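Local structure of glycosyl hydrolase family 88 (Pedobacter heparinus, 3WIW) at residues Thr38-Gln42 / Leu346-Gly350; Ala47-Pro52 / Glu97-Phe101; Pro70-Gly76 / Ala104-Ile108; Val171-Leu176 / His201-Thr205; Ile312-Leu317 / Phe332-Leu337. The protein hydrolyses unsaturated glucuronyl saccharides derived from heparin and folds as an alpha6/alpha6-barrel. All blocks are in the same frame, centred on the assembly; numbering follows the deposited sequence. Where two conformers were deposited one is given.

Interaction 1 (Thr38-Gln42 / Leu346-Gly350); sequences TAVIQ and LAKPG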
# COMPACT_ATOMS: atom_id res chain seq x y z
N THR A 38 2.87 -11.47 18.31
CA THR A 38 1.84 -10.50 18.64
C THR A 38 0.87 -10.29 17.48
O THR A 38 -0.34 -10.27 17.69
CB THR A 38 2.45 -9.18 19.09
OG1 THR A 38 3.09 -9.39 20.35
CG2 THR A 38 1.36 -8.11 19.23
N ALA A 39 1.40 -10.17 16.27
CA ALA A 39 0.56 -9.97 15.10
C ALA A 39 -0.43 -11.13 14.92
O ALA A 39 -1.61 -10.90 14.62
CB ALA A 39 1.41 -9.79 13.86
N VAL A 40 0.04 -12.35 15.12
CA VAL A 40 -0.81 -13.52 14.99
C VAL A 40 -1.95 -13.47 16.02
O VAL A 40 -3.10 -13.74 15.68
CB VAL A 40 0.01 -14.80 15.11
CG1 VAL A 40 -0.89 -16.02 15.16
CG2 VAL A 40 0.96 -14.91 13.92
N ILE A 41 -1.64 -13.10 17.26
CA ILE A 41 -2.68 -12.98 18.28
C ILE A 41 -3.70 -11.91 17.90
O ILE A 41 -4.92 -12.13 17.99
CB ILE A 41 -2.08 -12.67 19.67
CG1 ILE A 41 -1.33 -13.89 20.19
CG2 ILE A 41 -3.17 -12.31 20.66
CD1 ILE A 41 -0.39 -13.57 21.33
N GLN A 42 -3.22 -10.75 17.47
CA GLN A 42 -4.10 -9.65 17.09
C GLN A 42 -5.05 -10.08 15.98
O GLN A 42 -6.27 -9.87 16.07
CB GLN A 42 -3.28 -8.43 16.67
CG GLN A 42 -2.50 -7.76 17.82
CD GLN A 42 -3.41 -7.16 18.90
OE1 GLN A 42 -4.00 -7.89 19.70
NE2 GLN A 42 -3.55 -5.83 18.91
N LEU A 346 3.97 -0.75 18.13
CA LEU A 346 3.35 -2.07 18.04
C LEU A 346 2.39 -2.28 19.20
O LEU A 346 2.80 -2.25 20.37
CB LEU A 346 4.43 -3.16 18.04
CG LEU A 346 3.93 -4.59 17.95
CD1 LEU A 346 3.45 -4.86 16.53
CD2 LEU A 346 5.01 -5.56 18.30
N ALA A 347 1.12 -2.48 18.90
CA ALA A 347 0.12 -2.72 19.94
C ALA A 347 0.45 -3.93 20.81
O ALA A 347 0.98 -4.93 20.32
CB ALA A 347 -1.23 -2.94 19.29
N LYS A 348 0.09 -3.86 22.08
CA LYS A 348 0.19 -5.05 22.93
C LYS A 348 -0.94 -6.00 22.60
O LYS A 348 -2.02 -5.56 22.20
CB LYS A 348 0.08 -4.64 24.39
CG LYS A 348 1.25 -3.80 24.79
CD LYS A 348 1.09 -3.21 26.19
CE LYS A 348 2.20 -2.21 26.49
NZ LYS A 348 2.15 -0.97 25.64
N PRO A 349 -0.72 -7.31 22.79
CA PRO A 349 -1.77 -8.29 22.49
C PRO A 349 -3.07 -7.94 23.20
O PRO A 349 -3.08 -7.65 24.39
CB PRO A 349 -1.21 -9.58 23.08
CG PRO A 349 0.26 -9.42 23.01
CD PRO A 349 0.53 -7.95 23.22
N GLY A 350 -4.15 -7.94 22.43
CA GLY A 350 -5.46 -7.68 22.98
C GLY A 350 -5.88 -6.22 23.00
O GLY A 350 -7.06 -5.92 23.25
O HOH W 1 3.24 -6.11 21.51

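Interaction 2 (Ala47-Pro52 / Glu97-Phe101); sequences AQTYTP and EAKRF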
# COMPACT_ATOMS: atom_id res chain seq x y z
N ALA A 47 -10.25 -11.49 13.69
CA ALA A 47 -11.10 -12.33 12.83
C ALA A 47 -12.26 -12.97 13.60
O ALA A 47 -13.29 -13.29 13.02
CB ALA A 47 -10.25 -13.38 12.13
N GLN A 48 -12.09 -13.16 14.91
CA GLN A 48 -13.13 -13.67 15.81
C GLN A 48 -14.16 -12.58 16.12
O GLN A 48 -15.32 -12.87 16.40
CB GLN A 48 -12.51 -14.14 17.13
CG GLN A 48 -11.72 -15.44 17.01
CD GLN A 48 -10.82 -15.73 18.20
OE1 GLN A 48 -10.61 -14.88 19.08
NE2 GLN A 48 -10.27 -16.93 18.23
N THR A 49 -13.73 -11.33 16.06
CA THR A 49 -14.55 -10.21 16.52
C THR A 49 -15.34 -9.51 15.40
O THR A 49 -16.55 -9.25 15.53
CB THR A 49 -13.65 -9.19 17.25
OG1 THR A 49 -13.05 -9.83 18.39
CG2 THR A 49 -14.43 -8.00 17.73
N TYR A 50 -14.66 -9.16 14.30
CA TYR A 50 -15.29 -8.49 13.18
C TYR A 50 -16.05 -9.46 12.28
O TYR A 50 -15.87 -10.69 12.37
CB TYR A 50 -14.24 -7.65 12.39
CG TYR A 50 -13.52 -6.71 13.32
CD1 TYR A 50 -14.21 -5.68 13.94
CD2 TYR A 50 -12.17 -6.88 13.63
CE1 TYR A 50 -13.59 -4.84 14.84
CE2 TYR A 50 -11.52 -6.03 14.55
CZ TYR A 50 -12.25 -5.02 15.15
OH TYR A 50 -11.66 -4.18 16.07
N THR A 51 -16.92 -8.91 11.45
CA THR A 51 -17.78 -9.70 10.57
C THR A 51 -17.32 -9.56 9.12
O THR A 51 -17.12 -8.43 8.63
CB THR A 51 -19.22 -9.19 10.68
OG1 THR A 51 -19.64 -9.23 12.05
CG2 THR A 51 -20.15 -10.06 9.84
N PRO A 52 -17.16 -10.69 8.41
CA PRO A 52 -16.78 -10.61 6.99
C PRO A 52 -17.72 -9.67 6.23
O PRO A 52 -18.94 -9.71 6.41
CB PRO A 52 -16.88 -12.06 6.51
CG PRO A 52 -16.57 -12.85 7.76
CD PRO A 52 -17.22 -12.09 8.90
N GLU A 97 -9.72 -18.04 8.26
CA GLU A 97 -10.28 -16.71 8.44
C GLU A 97 -10.04 -15.86 7.20
O GLU A 97 -10.93 -15.11 6.77
CB GLU A 97 -9.69 -16.03 9.68
CG GLU A 97 -10.03 -16.72 11.00
CD GLU A 97 -11.43 -16.42 11.50
OE1 GLU A 97 -12.30 -15.99 10.70
OE2 GLU A 97 -11.67 -16.61 12.71
N ALA A 98 -8.85 -15.95 6.61
CA ALA A 98 -8.58 -15.18 5.40
C ALA A 98 -9.56 -15.54 4.29
O ALA A 98 -10.05 -14.65 3.61
CB ALA A 98 -7.14 -15.36 4.94
N LYS A 99 -9.89 -16.81 4.14
CA LYS A 99 -10.87 -17.25 3.14
C LYS A 99 -12.24 -16.58 3.41
O LYS A 99 -12.85 -16.00 2.51
CB LYS A 99 -10.99 -18.76 3.17
CG LYS A 99 -12.05 -19.31 2.24
CD LYS A 99 -12.07 -20.83 2.25
CE LYS A 99 -13.10 -21.31 1.27
NZ LYS A 99 -13.23 -22.79 1.26
N ARG A 100 -12.72 -16.67 4.65
CA ARG A 100 -14.02 -16.10 5.03
C ARG A 100 -14.09 -14.60 4.74
O ARG A 100 -15.06 -14.10 4.14
CB ARG A 100 -14.26 -16.26 6.55
CG ARG A 100 -14.82 -17.56 7.04
CD ARG A 100 -15.68 -17.29 8.29
NE ARG A 100 -14.99 -16.55 9.35
CZ ARG A 100 -15.59 -15.71 10.18
NH1 ARG A 100 -14.89 -15.10 11.12
NH2 ARG A 100 -16.89 -15.47 10.08
N PHE A 101 -13.07 -13.87 5.17
CA PHE A 101 -13.06 -12.41 4.99
C PHE A 101 -12.82 -12.01 3.52
O PHE A 101 -13.25 -10.94 3.09
CB PHE A 101 -12.07 -11.76 5.96
CG PHE A 101 -12.60 -11.65 7.38
CD1 PHE A 101 -12.47 -12.70 8.27
CD2 PHE A 101 -13.25 -10.49 7.79
CE1 PHE A 101 -12.99 -12.60 9.57
CE2 PHE A 101 -13.75 -10.38 9.09
CZ PHE A 101 -13.62 -11.43 9.98
O HOH W 2 -16.57 -13.20 12.62

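Interaction 3 (Pro70-Gly76 / Ala104-Ile108); sequences PRDWTTG and ALDTI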
# COMPACT_ATOMS: atom_id res chain seq x y z
N PRO A 70 -17.90 -3.24 1.54
CA PRO A 70 -17.22 -3.59 0.28
C PRO A 70 -16.93 -2.42 -0.65
O PRO A 70 -16.02 -2.51 -1.46
CB PRO A 70 -18.18 -4.61 -0.36
CG PRO A 70 -18.85 -5.27 0.85
CD PRO A 70 -19.07 -4.12 1.79
N ARG A 71 -17.69 -1.33 -0.52
CA ARG A 71 -17.47 -0.13 -1.33
C ARG A 71 -16.26 0.70 -0.88
O ARG A 71 -15.78 1.57 -1.60
CB ARG A 71 -18.71 0.77 -1.28
CG ARG A 71 -18.93 1.40 0.08
CD ARG A 71 -20.01 2.45 0.04
NE ARG A 71 -20.29 2.95 1.38
CZ ARG A 71 -21.09 2.35 2.26
NH1 ARG A 71 -21.28 2.87 3.46
NH2 ARG A 71 -21.70 1.22 1.93
N ASP A 72 -15.78 0.45 0.33
CA ASP A 72 -14.71 1.26 0.94
C ASP A 72 -13.36 0.88 0.35
O ASP A 72 -13.01 -0.30 0.28
CB ASP A 72 -14.75 1.02 2.45
CG ASP A 72 -13.75 1.85 3.23
OD1 ASP A 72 -12.54 1.61 3.11
OD2 ASP A 72 -14.18 2.66 4.07
N TRP A 73 -12.55 1.87 -0.03
CA TRP A 73 -11.29 1.58 -0.71
C TRP A 73 -10.30 0.75 0.12
O TRP A 73 -9.37 0.14 -0.45
CB TRP A 73 -10.61 2.86 -1.17
CG TRP A 73 -9.85 3.63 -0.11
CD1 TRP A 73 -10.34 4.59 0.73
CD2 TRP A 73 -8.44 3.53 0.18
NE1 TRP A 73 -9.32 5.10 1.52
CE2 TRP A 73 -8.15 4.47 1.20
CE3 TRP A 73 -7.40 2.75 -0.34
CZ2 TRP A 73 -6.85 4.64 1.72
CZ3 TRP A 73 -6.12 2.91 0.18
CH2 TRP A 73 -5.86 3.85 1.20
N THR A 74 -10.47 0.73 1.44
CA THR A 74 -9.56 0.01 2.30
C THR A 74 -10.07 -1.39 2.63
O THR A 74 -9.43 -2.09 3.38
CB THR A 74 -9.33 0.72 3.67
OG1 THR A 74 -10.49 0.55 4.50
CG2 THR A 74 -9.02 2.22 3.49
N THR A 75 -11.20 -1.81 2.05
CA THR A 75 -11.87 -3.00 2.55
C THR A 75 -11.06 -4.30 2.32
O THR A 75 -11.22 -5.28 3.06
CB THR A 75 -13.29 -3.10 1.96
OG1 THR A 75 -14.06 -4.01 2.74
CG2 THR A 75 -13.26 -3.55 0.50
N GLY A 76 -10.22 -4.32 1.30
CA GLY A 76 -9.43 -5.50 1.00
C GLY A 76 -8.22 -5.71 1.89
O GLY A 76 -7.66 -6.82 1.88
N ALA A 104 -16.27 -12.63 1.29
CA ALA A 104 -17.30 -11.63 1.57
C ALA A 104 -17.18 -10.40 0.66
O ALA A 104 -18.07 -9.55 0.66
CB ALA A 104 -17.27 -11.20 3.02
N LEU A 105 -16.09 -10.31 -0.12
CA LEU A 105 -15.85 -9.15 -0.98
C LEU A 105 -16.20 -9.41 -2.45
O LEU A 105 -15.83 -8.64 -3.35
CB LEU A 105 -14.41 -8.68 -0.84
CG LEU A 105 -14.04 -8.17 0.56
CD1 LEU A 105 -12.61 -7.63 0.58
CD2 LEU A 105 -15.06 -7.13 1.06
N ASP A 106 -16.94 -10.48 -2.71
CA ASP A 106 -17.29 -10.92 -4.06
C ASP A 106 -17.86 -9.78 -4.92
O ASP A 106 -17.54 -9.68 -6.10
CB ASP A 106 -18.29 -12.07 -3.95
CG ASP A 106 -18.76 -12.57 -5.30
OD1 ASP A 106 -19.73 -11.99 -5.85
OD2 ASP A 106 -18.15 -13.52 -5.84
N THR A 107 -18.69 -8.93 -4.32
CA THR A 107 -19.38 -7.87 -5.09
C THR A 107 -18.42 -6.87 -5.73
O THR A 107 -18.79 -6.18 -6.69
CB THR A 107 -20.43 -7.10 -4.25
OG1 THR A 107 -19.81 -6.58 -3.06
CG2 THR A 107 -21.63 -7.98 -3.88
N ILE A 108 -17.20 -6.78 -5.22
CA ILE A 108 -16.26 -5.79 -5.75
C ILE A 108 -15.89 -6.07 -7.21
O ILE A 108 -15.48 -5.18 -7.94
CB ILE A 108 -15.02 -5.65 -4.87
CG1 ILE A 108 -15.45 -5.38 -3.43
CG2 ILE A 108 -14.12 -4.51 -5.36
CD1 ILE A 108 -14.28 -5.27 -2.49

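Interaction 4 (Val171-Leu176 / His201-Thr205); sequences VIIDNL and HAVTT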
# COMPACT_ATOMS: atom_id res chain seq x y z
N VAL A 171 -5.60 11.87 -11.82
CA VAL A 171 -4.77 10.68 -11.56
C VAL A 171 -3.97 10.95 -10.29
O VAL A 171 -3.26 11.96 -10.19
CB VAL A 171 -3.81 10.42 -12.74
CG1 VAL A 171 -2.93 9.18 -12.46
CG2 VAL A 171 -4.60 10.22 -14.03
N ILE A 172 -4.11 10.08 -9.31
CA ILE A 172 -3.39 10.26 -8.05
C ILE A 172 -2.17 9.34 -7.98
O ILE A 172 -2.14 8.30 -8.63
CB ILE A 172 -4.31 10.09 -6.82
CG1 ILE A 172 -4.79 8.63 -6.59
CG2 ILE A 172 -5.50 11.03 -6.95
CD1 ILE A 172 -5.78 8.51 -5.41
N ILE A 173 -1.17 9.73 -7.19
CA ILE A 173 0.05 8.95 -7.07
C ILE A 173 -0.27 7.52 -6.56
O ILE A 173 0.40 6.55 -6.95
CB ILE A 173 1.08 9.70 -6.17
CG1 ILE A 173 2.47 9.08 -6.31
CG2 ILE A 173 0.65 9.70 -4.68
CD1 ILE A 173 3.16 9.36 -7.65
N ASP A 174 -1.29 7.41 -5.69
CA ASP A 174 -1.68 6.11 -5.12
C ASP A 174 -2.04 5.09 -6.22
O ASP A 174 -1.95 3.88 -6.01
CB ASP A 174 -2.90 6.23 -4.19
CG ASP A 174 -2.96 7.53 -3.37
OD1 ASP A 174 -2.69 8.64 -3.88
OD2 ASP A 174 -3.41 7.42 -2.21
N ASN A 175 -2.45 5.58 -7.39
CA ASN A 175 -2.87 4.74 -8.51
C ASN A 175 -1.70 3.83 -8.97
O ASN A 175 -1.95 2.76 -9.54
CB ASN A 175 -3.40 5.63 -9.65
CG ASN A 175 -4.38 4.95 -10.63
OD1 ASN A 175 -5.34 5.62 -11.07
ND2 ASN A 175 -4.15 3.69 -10.99
N LEU A 176 -0.45 4.23 -8.71
CA LEU A 176 0.67 3.32 -9.02
C LEU A 176 0.49 1.95 -8.36
O LEU A 176 0.88 0.92 -8.92
CB LEU A 176 2.03 3.91 -8.61
CG LEU A 176 2.48 5.11 -9.46
CD1 LEU A 176 3.58 5.84 -8.69
CD2 LEU A 176 2.98 4.66 -10.84
N HIS A 201 0.80 3.60 -17.83
CA HIS A 201 0.44 4.44 -16.69
C HIS A 201 1.69 4.81 -15.87
O HIS A 201 1.88 5.97 -15.48
CB HIS A 201 -0.60 3.74 -15.82
CG HIS A 201 -1.07 4.56 -14.67
ND1 HIS A 201 -2.36 5.05 -14.59
CD2 HIS A 201 -0.43 5.02 -13.56
CE1 HIS A 201 -2.50 5.76 -13.49
NE2 HIS A 201 -1.34 5.75 -12.84
N ALA A 202 2.54 3.82 -15.60
CA ALA A 202 3.76 4.06 -14.83
C ALA A 202 4.69 5.03 -15.56
O ALA A 202 5.32 5.89 -14.91
CB ALA A 202 4.47 2.73 -14.53
N VAL A 203 4.82 4.90 -16.87
CA VAL A 203 5.66 5.81 -17.64
C VAL A 203 5.10 7.24 -17.63
O VAL A 203 5.83 8.21 -17.35
CB VAL A 203 5.88 5.30 -19.08
CG1 VAL A 203 6.62 6.33 -19.91
CG2 VAL A 203 6.66 3.98 -19.06
N THR A 204 3.80 7.39 -17.89
CA THR A 204 3.16 8.70 -17.88
C THR A 204 3.33 9.37 -16.49
O THR A 204 3.66 10.55 -16.39
CB THR A 204 1.67 8.52 -18.19
OG1 THR A 204 1.54 7.87 -19.47
CG2 THR A 204 0.92 9.85 -18.19
N THR A 205 3.12 8.61 -15.43
CA THR A 205 3.21 9.11 -14.07
C THR A 205 4.64 9.48 -13.75
O THR A 205 4.89 10.45 -13.01
CB THR A 205 2.65 8.05 -13.12
OG1 THR A 205 1.25 7.89 -13.40
CG2 THR A 205 2.82 8.48 -11.66
O HOH W 3 -0.38 7.32 -10.63

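Interaction 5 (Ile312-Leu317 / Phe332-Leu337); sequences IASALL and FAEDIL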
# COMPACT_ATOMS: atom_id res chain seq x y z
N ILE A 312 7.22 2.26 2.87
CA ILE A 312 8.62 2.50 2.54
C ILE A 312 9.49 1.29 2.90
O ILE A 312 10.33 0.89 2.09
CB ILE A 312 9.16 3.79 3.22
CG1 ILE A 312 8.53 5.01 2.54
CG2 ILE A 312 10.67 3.85 3.14
CD1 ILE A 312 8.61 6.28 3.39
N ALA A 313 9.31 0.73 4.10
CA ALA A 313 10.09 -0.43 4.50
C ALA A 313 9.88 -1.60 3.52
O ALA A 313 10.85 -2.22 3.07
CB ALA A 313 9.77 -0.84 5.92
N SER A 314 8.62 -1.91 3.19
CA SER A 314 8.35 -3.01 2.28
C SER A 314 9.02 -2.77 0.93
O SER A 314 9.70 -3.65 0.41
CB SER A 314 6.86 -3.23 2.12
OG SER A 314 6.71 -4.45 1.43
N ALA A 315 8.89 -1.56 0.40
CA ALA A 315 9.48 -1.24 -0.89
C ALA A 315 11.01 -1.33 -0.85
O ALA A 315 11.61 -1.89 -1.77
CB ALA A 315 9.05 0.14 -1.35
N LEU A 316 11.62 -0.76 0.19
CA LEU A 316 13.08 -0.78 0.28
C LEU A 316 13.64 -2.19 0.39
O LEU A 316 14.73 -2.47 -0.13
CB LEU A 316 13.58 0.10 1.44
CG LEU A 316 13.41 1.61 1.26
CD1 LEU A 316 13.95 2.29 2.50
CD2 LEU A 316 14.15 2.11 0.02
N LEU A 317 12.90 -3.09 1.03
CA LEU A 317 13.34 -4.48 1.09
C LEU A 317 13.35 -5.12 -0.31
O LEU A 317 14.33 -5.77 -0.67
CB LEU A 317 12.46 -5.28 2.05
CG LEU A 317 12.69 -4.92 3.52
CD1 LEU A 317 11.54 -5.44 4.39
CD2 LEU A 317 14.05 -5.44 4.01
N PHE A 332 18.10 0.53 6.01
CA PHE A 332 17.13 1.58 6.30
C PHE A 332 15.78 0.93 6.61
O PHE A 332 15.11 1.30 7.58
CB PHE A 332 17.07 2.55 5.13
CG PHE A 332 16.42 3.87 5.45
CD1 PHE A 332 15.03 4.00 5.46
CD2 PHE A 332 17.19 4.99 5.72
CE1 PHE A 332 14.41 5.23 5.76
CE2 PHE A 332 16.59 6.22 5.99
CZ PHE A 332 15.20 6.35 6.02
N ALA A 333 15.38 -0.06 5.81
CA ALA A 333 14.13 -0.78 6.06
C ALA A 333 14.16 -1.50 7.40
O ALA A 333 13.19 -1.48 8.15
CB ALA A 333 13.85 -1.78 4.94
N GLU A 334 15.28 -2.17 7.70
CA GLU A 334 15.43 -2.85 8.98
C GLU A 334 15.25 -1.88 10.15
O GLU A 334 14.58 -2.21 11.15
CB GLU A 334 16.80 -3.51 9.03
CG GLU A 334 17.08 -4.28 10.30
CD GLU A 334 18.44 -4.95 10.26
OE1 GLU A 334 18.49 -6.18 10.12
OE2 GLU A 334 19.46 -4.23 10.35
N ASP A 335 15.84 -0.69 10.04
CA ASP A 335 15.72 0.31 11.11
C ASP A 335 14.26 0.75 11.25
O ASP A 335 13.77 0.89 12.37
CB ASP A 335 16.58 1.54 10.79
CG ASP A 335 18.07 1.27 10.93
OD1 ASP A 335 18.46 0.30 11.62
OD2 ASP A 335 18.85 2.06 10.34
N ILE A 336 13.55 0.96 10.14
CA ILE A 336 12.14 1.31 10.23
C ILE A 336 11.39 0.19 10.94
O ILE A 336 10.57 0.46 11.83
CB ILE A 336 11.50 1.48 8.83
CG1 ILE A 336 12.04 2.72 8.12
CG2 ILE A 336 9.99 1.54 8.97
CD1 ILE A 336 11.69 2.75 6.62
N LEU A 337 11.64 -1.05 10.54
CA LEU A 337 10.92 -2.16 11.15
C LEU A 337 11.19 -2.31 12.64
O LEU A 337 10.27 -2.65 13.41
CB LEU A 337 11.19 -3.47 10.41
CG LEU A 337 10.65 -3.55 8.99
CD1 LEU A 337 11.04 -4.90 8.41
CD2 LEU A 337 9.14 -3.35 8.99

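Interaction 1 (Thr38-Gln42 / Leu346-Gly350)
Q42 reaches from helix 30-49 into the loop 346-350, and its side chain shows how a single amide can pin a loop to a helix. CG stands beside the backbone N (chi1 -69°), and a bend at chi2 (-64°) turns the amide toward the loop; CB and CG serve only as its stem. CD arrives close to the carbonyl oxygen of K348. The two branches of the amide then part. OE1 accepts from the backbone N of G350 at 2.7 Å, a nearly straight bond (161° at the hydrogen) whose donor stands above the plane of the amide carbonyl. NE2 lies 3.7 Å from A347 CB, while its hydrogens go to the carbonyls of F355 and E351 farther along the same loop.

One turn earlier, T38 packs crosswise on the ring of P349, with OG1 3.9 Å from P349 CG. Its methyl CG2 sits 3.4 Å from A347 O. A water gives that oxygen a hydrogen bond of 2.8 Å and is linked only weakly to T38 OG1. I41 adds an apolar touch, CG2 to P349 CB at 4.1 Å, at the exposed margin. The contact lies far from the predicted catalytic residues and ties the N-terminal helix to a late loop. The chemistry implies a division of labour: the largely buried amide of Q42 supplies direction, and T38, I41 and P349 supply shape.

Interaction 2 (Ala47-Pro52 / Glu97-Phe101)
A47 pushes its methyl into the hollow made by the bent side chain of E97, where CB lies 3.3 Å from E97 CD and rests against the aliphatic stem. A second bump is the ring of P52, which fills the angle between two flat groups of helix 92-103. P52 CG stands over the centre of the F101 ring, 3.8 Å from its centroid and 5° off the normal, a CH-pi contact. The same CG lies 3.5 Å from R100 NH2, over one face of the guanidinium. The rim of the phenyl ring meets carbonyls: A47 O and Y50 O lie near its plane, the latter 3.4 Å from CZ.

R100 is fixed by E97: OE1 lies in the guanidinium plane and takes both NE and NH1 side-on, the latter at 2.8 Å. Replacing E97 by an alanine would probably leave R100 without its charged mate, free to swing off P52, and open a gap beside A47. A water accepts from R100 NH1 and donates to Y50 O at 2.6 Å. The ion pair stays within helix 92-103; the join to the end of helix 30-49 rests on A47 and P52 packing against carboxylate, guanidinium and phenyl groups, plus one water.

Interaction 3 (Pro70-Gly76 / Ala104-Ile108)
The carbonyl oxygen of P70 faces a methyl across the contact: I108 CD1 lies 3.4 Å from P70 O, in a contact where polar atoms repeatedly meet hydrocarbon and the two segments share no hydrogen bond. T75 does likewise. Its OG1 rests 3.7 Å from L105 CD2, although that hydroxyl is bonded elsewhere, to A68 O and N55 ND2. With chi1 at -163°, T75 CG2 takes the crowded position between backbone N and carbonyl carbon, which aims it tip to tip at I108 CD1, 3.6 Å away. L105 approaches T75 end-on as well, and its other methyl, CD1, lies 3.9 Å from G76 CA. The ring of P70 sits at the outer side of the patch, where its CB comes 4.2 Å from I108 CG1 and its CG touches L105 CD2.

In the alpha6/alpha6-barrel these are linker segments: 70-76 runs from strand 65-68 to helix 77-89, and 104-108 leaves helix 92-103 for helix 117-132. I108 also leans on L117, M120 and L121 of that last helix, and its side chain is about 8 Å from that of D116, the predicted nucleophile.

The linker 70-76 carries its own bracing. A type I beta turn spans D72 to T75, and an Asx turn overlaps it, since D72 OD1 uses its anti lone pair to accept from T74 N at 2.8 Å. T74 OG1 donates to the same oxygen from above the carboxylate plane, while D72 OD2 forms a salt bridge with R57.

Interaction 4 (Val171-Leu176 / His201-Thr205)
H201 places its CG, and V171 its CG1, anti to the backbone N (chi1 -177° and 179°), and the two side chains approach from opposite directions. They meet with V171 CG1 3.6 Å from H201 CE1. In the alpha6/alpha6-barrel this buried contact joins the passage from strand 170-172 into helix 175-188, a type I beta turn from I172 to N175, to the next helix, 192-208. The N175 and H201 side chains run at about a right angle, while the amide and ring planes are 37° apart; N175 CG lies 3.5 Å from H201 CE1. An alanine at N175 would probably open a gap beside CE1 and leave the imidazole less firmly wedged between the turn and its own helix.

L176 and T205 reach tip to tip, CD2 to CG2 at 3.9 Å, and I173 crosses T205 at about a right angle, with CD1 against CG2. The turn carries D174, the predicted proton donor, which takes no part in this packing and bonds to H218.

H201 is held at both nitrogens. ND1 pairs with the backbone N of I159, and NE2 lies 2.9 Å from a water in the ring plane. That water donates to I172 O at 2.8 Å and to T205 OG1. T205 OG1 donates to H201 O at 2.9 Å, from the face of the carbonyl opposite to the one T205 N uses.

Interaction 5 (Ile312-Leu317 / Phe332-Leu337)
Two consecutive helices of the alpha6/alpha6-barrel, 306-322 and 327-340, form an antiparallel hairpin here, and A313 and A333 mark its tightest point. The axes of the short segments approach to 8.5 Å, with 150° between their directions. Such closeness is possible because both residues are small: their CA atoms are only 4.3 Å apart. A333 CB settles against the opposite backbone, 3.6 Å from A313 O, and in the same pocket touches L317 CG and L316 CB. A313 CB is received in turn by I336 CG2 at 3.9 Å and by L337 CD2, so each methyl lies against two larger side chains of the partner helix.

Beyond this centre the branched residues close the seam on both sides. L317 and L337 extend tip to tip. I312 crosses I336 at about a right angle, its CG2 3.8 Å from I336 CD1. This contact is entirely buried and apolar. A249 and I278 pack on I312, while Y388 and I391 of helix 375-392 cover L317. On the flank that faces M279, F332 swings its ring out with CG opposite the backbone N (chi1 -163°), and L316 CD1 comes obliquely to within 3.6 Å of F332 CD1.

In chain order, the set shows how one barrel is tied together over short and long separations. Interaction 1 links residues 304 positions apart, and all other contacts fall between its ends. It shares helix 30-49 with interaction 2, the centres lying about 16 Å apart. Interactions 2 and 3 alternate along the chain and touch where P52 C meets A104 CB at 3.6 Å, so the ends of helices 30-49 and 92-103 pack as one region. Interaction 4, at the predicted active site, lies across the chain's centre from interactions 1 and 2, its centre about 22 Å from those of 3 and 5. Interaction 5 is the most local, so the ties range from early-to-late closure to a helix hairpin.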